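Local atomic coordinates of fructokinase (Vibrio cholerae serotype O1, PDB entry 5EYN), a protein that catalyses the phosphorylation of fructose by ATP, giving fructose 6-phosphate and ADP. Residues V28-P33 and S99-D104; S112-V117 and R176-S181. All blocks are in the same frame, centred on the assembly; numbering follows the deposited sequence.

How the interactions relate
Interactions 1 and 2 illustrate how one small sheet can serve a substrate pocket and a dimer interface together. Interaction 1 joins its two inner strands and is buried, held by the backbone hydrogen bonds of a parallel pair and by aliphatic contacts. Interaction 2 takes the outermost strand of this chain's sheet, 113-115, and sets it against the loop 176-181, a partly buried contact of aromatic rings, a guanidinium and a carboxylate. Strands 99-103 and 113-115 are adjacent, so the two meet directly: Val101 CG2 lies 3.5 Å from Phe115 CD1. Both touch the same fructose, Asp30 serving O3 and O4 and Arg176 serving O2 and O5, and both reach the second subunit.

Interaction 1: V28-P33 and S99-D104; sequences VVDLIP and STVVVD. With FRU (beta-D-fructofuranose), chain B.
Val103 and Ile32 lie side by side and point the same way, CG2 of Val103 resting 3.8 Å from CG1 of Ile32, at the downstream end of a parallel strand pair. Strands 28-33 and 99-103 are the inner two of a four-stranded sheet, the lid that in PfkB-family kinases closes over the sugar beside the larger alpha/beta domain. Four backbone bonds join them: Ser99 O and Val101 N pair with Val29, Val101 O and Val103 N with Leu31. The shortest runs from Leu31 N to Val101 O, 2.7 Å and almost perfectly straight at 179°. With CG1 of Val103 anti to its own backbone N (chi1 -179°), CG2 is left on the side of Leu31 O and Ile32.

The two faces of the pair do different work. On one, Leu31 sends CD1 across to CG2 of Thr100, 3.7 Å away; this face, shared with Val29 and Val102, meets the second subunit, where Leu31 packs on its own counterpart and Val102 on Phe72 of that chain. On the other, Val101 stands beside Asp30, its CB 3.5 Å from Asp30 OD1, and its CG1 touches the fructose. Asp30 grips the sugar with both oxygens, OD1 accepting from O3 of the fructose at 2.6 Å and OD2 from its O4 at 2.6 Å. Two bonds to neighbouring hydroxyls fix the rotation of the carboxylate, and Val101 lies against OD1 from the adjoining strand. Asp26, Gly45, Ala46, Asn49, Arg176 and Asp266 also hydrogen-bond the sugar.

Where the pattern would next need a donor, the chain offers Pro33, which has no N-H; its ring carbon CD instead sits 3.0 Å from Val103 O.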
loop_
_atom_site.group_PDB
_atom_site.type_symbol
_atom_site.label_atom_id
_atom_site.label_comp_id
_atom_site.label_asym_id
_atom_site.label_seq_id
_atom_site.Cartn_x
_atom_site.Cartn_y
_atom_site.Cartn_z
ATOM N N VAL A 28 -4.052 -9.723 4.620
ATOM C CA VAL A 28 -3.586 -8.722 3.686
ATOM C C VAL A 28 -4.629 -8.444 2.639
ATOM O O VAL A 28 -5.475 -9.285 2.360
ATOM C CB VAL A 28 -2.308 -9.154 2.964
ATOM C CG1 VAL A 28 -1.337 -9.897 3.891
ATOM C CG2 VAL A 28 -2.586 -9.953 1.745
ATOM N N VAL A 29 -4.554 -7.256 2.061
ATOM C CA VAL A 29 -5.311 -6.977 0.853
ATOM C C VAL A 29 -4.414 -7.204 -0.350
ATOM O O VAL A 29 -3.370 -6.557 -0.500
ATOM C CB VAL A 29 -5.927 -5.555 0.851
ATOM C CG1 VAL A 29 -6.465 -5.199 -0.518
ATOM C CG2 VAL A 29 -7.030 -5.460 1.897
ATOM N N ASP A 30 -4.824 -8.161 -1.184
ATOM C CA ASP A 30 -4.170 -8.439 -2.448
ATOM C C ASP A 30 -4.857 -7.611 -3.539
ATOM O O ASP A 30 -6.068 -7.732 -3.782
ATOM C CB ASP A 30 -4.291 -9.922 -2.824
ATOM C CG ASP A 30 -3.436 -10.850 -1.968
ATOM O OD1 ASP A 30 -2.365 -10.435 -1.479
ATOM O OD2 ASP A 30 -3.826 -12.036 -1.863
ATOM N N LEU A 31 -4.082 -6.774 -4.204
ATOM C CA LEU A 31 -4.563 -5.973 -5.321
ATOM C C LEU A 31 -4.236 -6.739 -6.593
ATOM O O LEU A 31 -3.079 -6.894 -6.964
ATOM C CB LEU A 31 -3.871 -4.608 -5.281
ATOM C CG LEU A 31 -4.188 -3.755 -4.059
ATOM C CD1 LEU A 31 -3.249 -2.557 -3.991
ATOM C CD2 LEU A 31 -5.636 -3.309 -4.038
ATOM N N ILE A 32 -5.276 -7.242 -7.242
ATOM C CA ILE A 32 -5.108 -8.180 -8.340
ATOM C C ILE A 32 -5.621 -7.538 -9.623
ATOM O O ILE A 32 -6.787 -7.145 -9.694
ATOM C CB ILE A 32 -5.844 -9.504 -8.065
ATOM C CG1 ILE A 32 -5.282 -10.109 -6.768
ATOM C CG2 ILE A 32 -5.687 -10.462 -9.240
ATOM C CD1 ILE A 32 -5.806 -11.506 -6.453
ATOM N N PRO A 33 -4.749 -7.423 -10.631
ATOM C CA PRO A 33 -5.170 -6.790 -11.886
ATOM C C PRO A 33 -6.431 -7.411 -12.460
ATOM O O PRO A 33 -6.579 -8.632 -12.491
ATOM C CB PRO A 33 -3.991 -7.055 -12.818
ATOM C CG PRO A 33 -2.809 -7.143 -11.885
ATOM C CD PRO A 33 -3.342 -7.854 -10.688
ATOM N N SER A 99 -1.058 -4.909 5.758
ATOM C CA SER A 99 -0.306 -5.353 4.605
ATOM C C SER A 99 -1.125 -5.198 3.319
ATOM O O SER A 99 -2.296 -5.575 3.257
ATOM C CB SER A 99 0.098 -6.805 4.778
ATOM O OG SER A 99 0.871 -7.230 3.674
ATOM N N THR A 100 -0.467 -4.660 2.303
ATOM C CA THR A 100 -1.042 -4.388 0.997
ATOM C C THR A 100 -0.095 -4.933 -0.040
ATOM O O THR A 100 1.058 -4.527 -0.105
ATOM C CB THR A 100 -1.224 -2.886 0.800
ATOM O OG1 THR A 100 -2.046 -2.378 1.841
ATOM C CG2 THR A 100 -1.883 -2.580 -0.528
ATOM N N VAL A 101 -0.592 -5.862 -0.853
ATOM C CA VAL A 101 0.249 -6.601 -1.758
ATOM C C VAL A 101 -0.268 -6.423 -3.179
ATOM O O VAL A 101 -1.461 -6.560 -3.445
ATOM C CB VAL A 101 0.249 -8.087 -1.377
ATOM C CG1 VAL A 101 0.973 -8.924 -2.409
ATOM C CG2 VAL A 101 0.874 -8.275 -0.005
ATOM N N VAL A 102 0.627 -6.092 -4.096
ATOM C CA VAL A 102 0.276 -5.966 -5.511
ATOM C C VAL A 102 0.659 -7.257 -6.225
ATOM O O VAL A 102 1.785 -7.737 -6.118
ATOM C CB VAL A 102 0.985 -4.764 -6.154
ATOM C CG1 VAL A 102 0.646 -4.658 -7.629
ATOM C CG2 VAL A 102 0.603 -3.490 -5.423
ATOM N N VAL A 103 -0.305 -7.850 -6.917
ATOM C CA VAL A 103 -0.086 -9.119 -7.610
ATOM C C VAL A 103 0.185 -8.930 -9.107
ATOM O O VAL A 103 -0.501 -8.153 -9.770
ATOM C CB VAL A 103 -1.306 -10.043 -7.428
ATOM C CG1 VAL A 103 -1.101 -11.386 -8.118
ATOM C CG2 VAL A 103 -1.623 -10.243 -5.947
ATOM N N ASP A 104 1.179 -9.651 -9.624
ATOM C CA ASP A 104 1.458 -9.731 -11.068
ATOM C C ASP A 104 1.050 -11.120 -11.551
ATOM O O ASP A 104 1.681 -12.115 -11.200
ATOM C CB ASP A 104 2.957 -9.506 -11.304
ATOM C CG ASP A 104 3.342 -9.508 -12.776
ATOM O OD1 ASP A 104 4.524 -9.214 -13.074
ATOM O OD2 ASP A 104 2.483 -9.787 -13.632
HETATM C C1 FRU B . 1.340 -13.273 1.818
HETATM C C2 FRU B . 0.712 -13.634 0.479
HETATM C C3 FRU B . -0.596 -12.956 0.127
HETATM C C4 FRU B . -1.395 -14.004 -0.576
HETATM C C5 FRU B . -0.858 -15.251 0.033
HETATM C C6 FRU B . -0.853 -16.443 -0.893
HETATM O O1 FRU B . 0.561 -13.726 2.881
HETATM O O2 FRU B . 1.661 -13.325 -0.496
HETATM O O3 FRU B . -0.304 -11.810 -0.616
HETATM O O4 FRU B . -2.760 -13.917 -0.351
HETATM O O5 FRU B . 0.459 -15.004 0.495
HETATM O O6 FRU B . -0.317 -17.582 -0.266
#

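Interaction 2: S112-V117 and R176-S181; sequences SFTFMV and REEVWS. With FRU (beta-D-fructofuranose), chain B.
Val179 lays its CG2 methyl over one face of the Phe115 ring, a CH-pi contact 3.6 Å from the ring centroid and only 12° off its normal. The pair joins the lid strand 113-115, outermost in this chain's sheet, to a loop of the larger domain, 176-181, whose short 3-10 turn presents Glu178 and Val179 together. Glu178 comes to the edge of the same ring, where OE2 accepts a straight bond from Phe115 N (2.9 Å), the N-H approaching from above the carboxylate plane. Its other oxygen, OE1, forms salt bridges with Lys118 and with Arg97 of the second subunit, so the carboxylate ties strand, loop and dimer interface together.

Arg176 works on the sugar side. Its CG packs 3.8 Å from CZ of Phe115, and a bend at chi2 (-72°) redirects the chain toward the sugar; the guanidinium, turned about the CD-NE bond, lies 15° from parallel to the Phe113 ring, CE1 of Phe113 over its face. NE then donates to O2 of the fructose at 3.0 Å, and NH2 reaches O5 at 3.1 Å. NH2 also bonds to the beryllium trifluoride, so Arg176 touches both the sugar and a mimic of the transferred phosphoryl group. Fructose O2 itself sits over the centre of the Phe113 ring, 3.4 Å above its plane, with Ser112 OG over the opposite face.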
loop_
_atom_site.group_PDB
_atom_site.type_symbol
_atom_site.label_atom_id
_atom_site.label_comp_id
_atom_site.label_asym_id
_atom_site.label_seq_id
_atom_site.Cartn_x
_atom_site.Cartn_y
_atom_site.Cartn_z
ATOM N N SER A 112 5.226 -13.345 -7.837
ATOM C CA SER A 112 4.049 -12.580 -8.248
ATOM C C SER A 112 3.656 -11.453 -7.296
ATOM O O SER A 112 2.750 -10.682 -7.602
ATOM C CB SER A 112 2.824 -13.488 -8.422
ATOM O OG SER A 112 2.278 -13.838 -7.152
ATOM N N PHE A 113 4.322 -11.349 -6.154
ATOM C CA PHE A 113 3.891 -10.400 -5.129
ATOM C C PHE A 113 4.876 -9.275 -4.892
ATOM O O PHE A 113 6.075 -9.504 -4.838
ATOM C CB PHE A 113 3.686 -11.120 -3.795
ATOM C CG PHE A 113 2.703 -12.251 -3.863
ATOM C CD1 PHE A 113 3.122 -13.542 -3.632
ATOM C CD2 PHE A 113 1.364 -12.027 -4.137
ATOM C CE1 PHE A 113 2.227 -14.593 -3.690
ATOM C CE2 PHE A 113 0.459 -13.081 -4.193
ATOM C CZ PHE A 113 0.889 -14.363 -3.970
ATOM N N THR A 114 4.353 -8.063 -4.750
ATOM C CA THR A 114 5.129 -6.941 -4.250
ATOM C C THR A 114 4.473 -6.444 -2.972
ATOM O O THR A 114 3.298 -6.050 -2.980
ATOM C CB THR A 114 5.154 -5.777 -5.255
ATOM O OG1 THR A 114 5.701 -6.221 -6.504
ATOM C CG2 THR A 114 5.998 -4.619 -4.721
ATOM N N PHE A 115 5.224 -6.463 -1.877
ATOM C CA PHE A 115 4.726 -6.022 -0.586
ATOM C C PHE A 115 4.923 -4.532 -0.408
ATOM O O PHE A 115 6.053 -4.054 -0.347
ATOM C CB PHE A 115 5.423 -6.814 0.524
ATOM C CG PHE A 115 4.981 -8.248 0.564
ATOM C CD1 PHE A 115 4.037 -8.667 1.475
ATOM C CD2 PHE A 115 5.444 -9.148 -0.377
ATOM C CE1 PHE A 115 3.581 -9.967 1.467
ATOM C CE2 PHE A 115 4.994 -10.444 -0.381
ATOM C CZ PHE A 115 4.060 -10.861 0.531
ATOM N N MET A 116 3.828 -3.784 -0.361
ATOM C CA MET A 116 3.927 -2.337 -0.267
ATOM C C MET A 116 4.099 -1.813 1.151
ATOM O O MET A 116 4.583 -0.693 1.332
ATOM C CB MET A 116 2.726 -1.656 -0.916
ATOM C CG MET A 116 2.570 -1.955 -2.386
ATOM S SD MET A 116 4.012 -1.587 -3.381
ATOM C CE MET A 116 4.093 0.198 -3.192
ATOM N N VAL A 117 3.706 -2.606 2.143
ATOM C CA VAL A 117 3.753 -2.169 3.536
ATOM C C VAL A 117 4.720 -3.061 4.295
ATOM O O VAL A 117 4.437 -4.233 4.563
ATOM C CB VAL A 117 2.352 -2.194 4.189
ATOM C CG1 VAL A 117 2.417 -1.668 5.608
ATOM C CG2 VAL A 117 1.359 -1.381 3.376
ATOM N N ARG A 176 8.405 -15.375 1.348
ATOM C CA ARG A 176 8.292 -14.064 0.737
ATOM C C ARG A 176 9.484 -13.245 1.233
ATOM O O ARG A 176 9.392 -12.502 2.218
ATOM C CB ARG A 176 6.968 -13.398 1.126
ATOM C CG ARG A 176 5.713 -14.246 0.872
ATOM C CD ARG A 176 5.357 -14.382 -0.600
ATOM N NE ARG A 176 4.066 -15.041 -0.688
ATOM C CZ ARG A 176 3.884 -16.352 -0.742
ATOM N NH1 ARG A 176 4.894 -17.193 -0.813
ATOM N NH2 ARG A 176 2.651 -16.831 -0.760
ATOM N N GLU A 177 10.616 -13.407 0.562
ATOM C CA GLU A 177 11.887 -12.900 1.086
ATOM C C GLU A 177 11.868 -11.406 1.321
ATOM O O GLU A 177 12.483 -10.933 2.270
ATOM C CB GLU A 177 13.036 -13.237 0.127
ATOM C CG GLU A 177 14.420 -12.875 0.640
ATOM C CD GLU A 177 15.493 -13.252 -0.356
ATOM O OE1 GLU A 177 15.517 -12.664 -1.458
ATOM O OE2 GLU A 177 16.290 -14.158 -0.049
ATOM N N GLU A 178 11.184 -10.645 0.466
ATOM C CA GLU A 178 11.304 -9.192 0.560
ATOM C C GLU A 178 10.721 -8.624 1.850
ATOM O O GLU A 178 11.015 -7.491 2.221
ATOM C CB GLU A 178 10.674 -8.485 -0.634
ATOM C CG GLU A 178 9.150 -8.372 -0.545
ATOM C CD GLU A 178 8.627 -7.181 -1.351
ATOM O OE1 GLU A 178 8.953 -5.991 -1.057
ATOM O OE2 GLU A 178 7.905 -7.432 -2.302
ATOM N N VAL A 179 9.903 -9.406 2.538
ATOM C CA VAL A 179 9.307 -8.953 3.790
ATOM C C VAL A 179 10.344 -8.900 4.934
ATOM O O VAL A 179 10.147 -8.200 5.931
ATOM C CB VAL A 179 8.116 -9.892 4.143
ATOM C CG1 VAL A 179 7.490 -9.570 5.488
ATOM C CG2 VAL A 179 7.079 -9.817 3.051
ATOM N N TRP A 180 11.432 -9.648 4.799
ATOM C CA TRP A 180 12.473 -9.740 5.821
ATOM C C TRP A 180 13.379 -8.527 5.753
ATOM O O TRP A 180 13.981 -8.253 4.724
ATOM C CB TRP A 180 13.307 -11.011 5.599
ATOM C CG TRP A 180 12.509 -12.247 5.773
ATOM C CD1 TRP A 180 11.467 -12.669 4.998
ATOM C CD2 TRP A 180 12.636 -13.204 6.818
ATOM N NE1 TRP A 180 10.949 -13.834 5.500
ATOM C CE2 TRP A 180 11.641 -14.183 6.620
ATOM C CE3 TRP A 180 13.494 -13.332 7.910
ATOM C CZ2 TRP A 180 11.489 -15.274 7.462
ATOM C CZ3 TRP A 180 13.343 -14.429 8.747
ATOM C CH2 TRP A 180 12.343 -15.376 8.524
ATOM N N SER A 181 13.498 -7.790 6.851
ATOM C CA SER A 181 14.448 -6.692 6.875
ATOM C C SER A 181 15.886 -7.219 6.842
ATOM O O SER A 181 16.777 -6.522 6.352
ATOM C CB SER A 181 14.177 -5.759 8.056
ATOM O OG SER A 181 14.500 -6.330 9.299
HETATM C C1 FRU B . 1.340 -13.273 1.818
HETATM C C2 FRU B . 0.712 -13.634 0.479
HETATM C C3 FRU B . -0.596 -12.956 0.127
HETATM C C4 FRU B . -1.395 -14.004 -0.576
HETATM C C5 FRU B . -0.858 -15.251 0.033
HETATM C C6 FRU B . -0.853 -16.443 -0.893
HETATM O O1 FRU B . 0.561 -13.726 2.881
HETATM O O2 FRU B . 1.661 -13.325 -0.496
HETATM O O3 FRU B . -0.304 -11.810 -0.616
HETATM O O4 FRU B . -2.760 -13.917 -0.351
HETATM O O5 FRU B . 0.459 -15.004 0.495
HETATM O O6 FRU B . -0.317 -17.582 -0.266
HETATM O O HOH W 1 8.392 -8.960 -5.313
#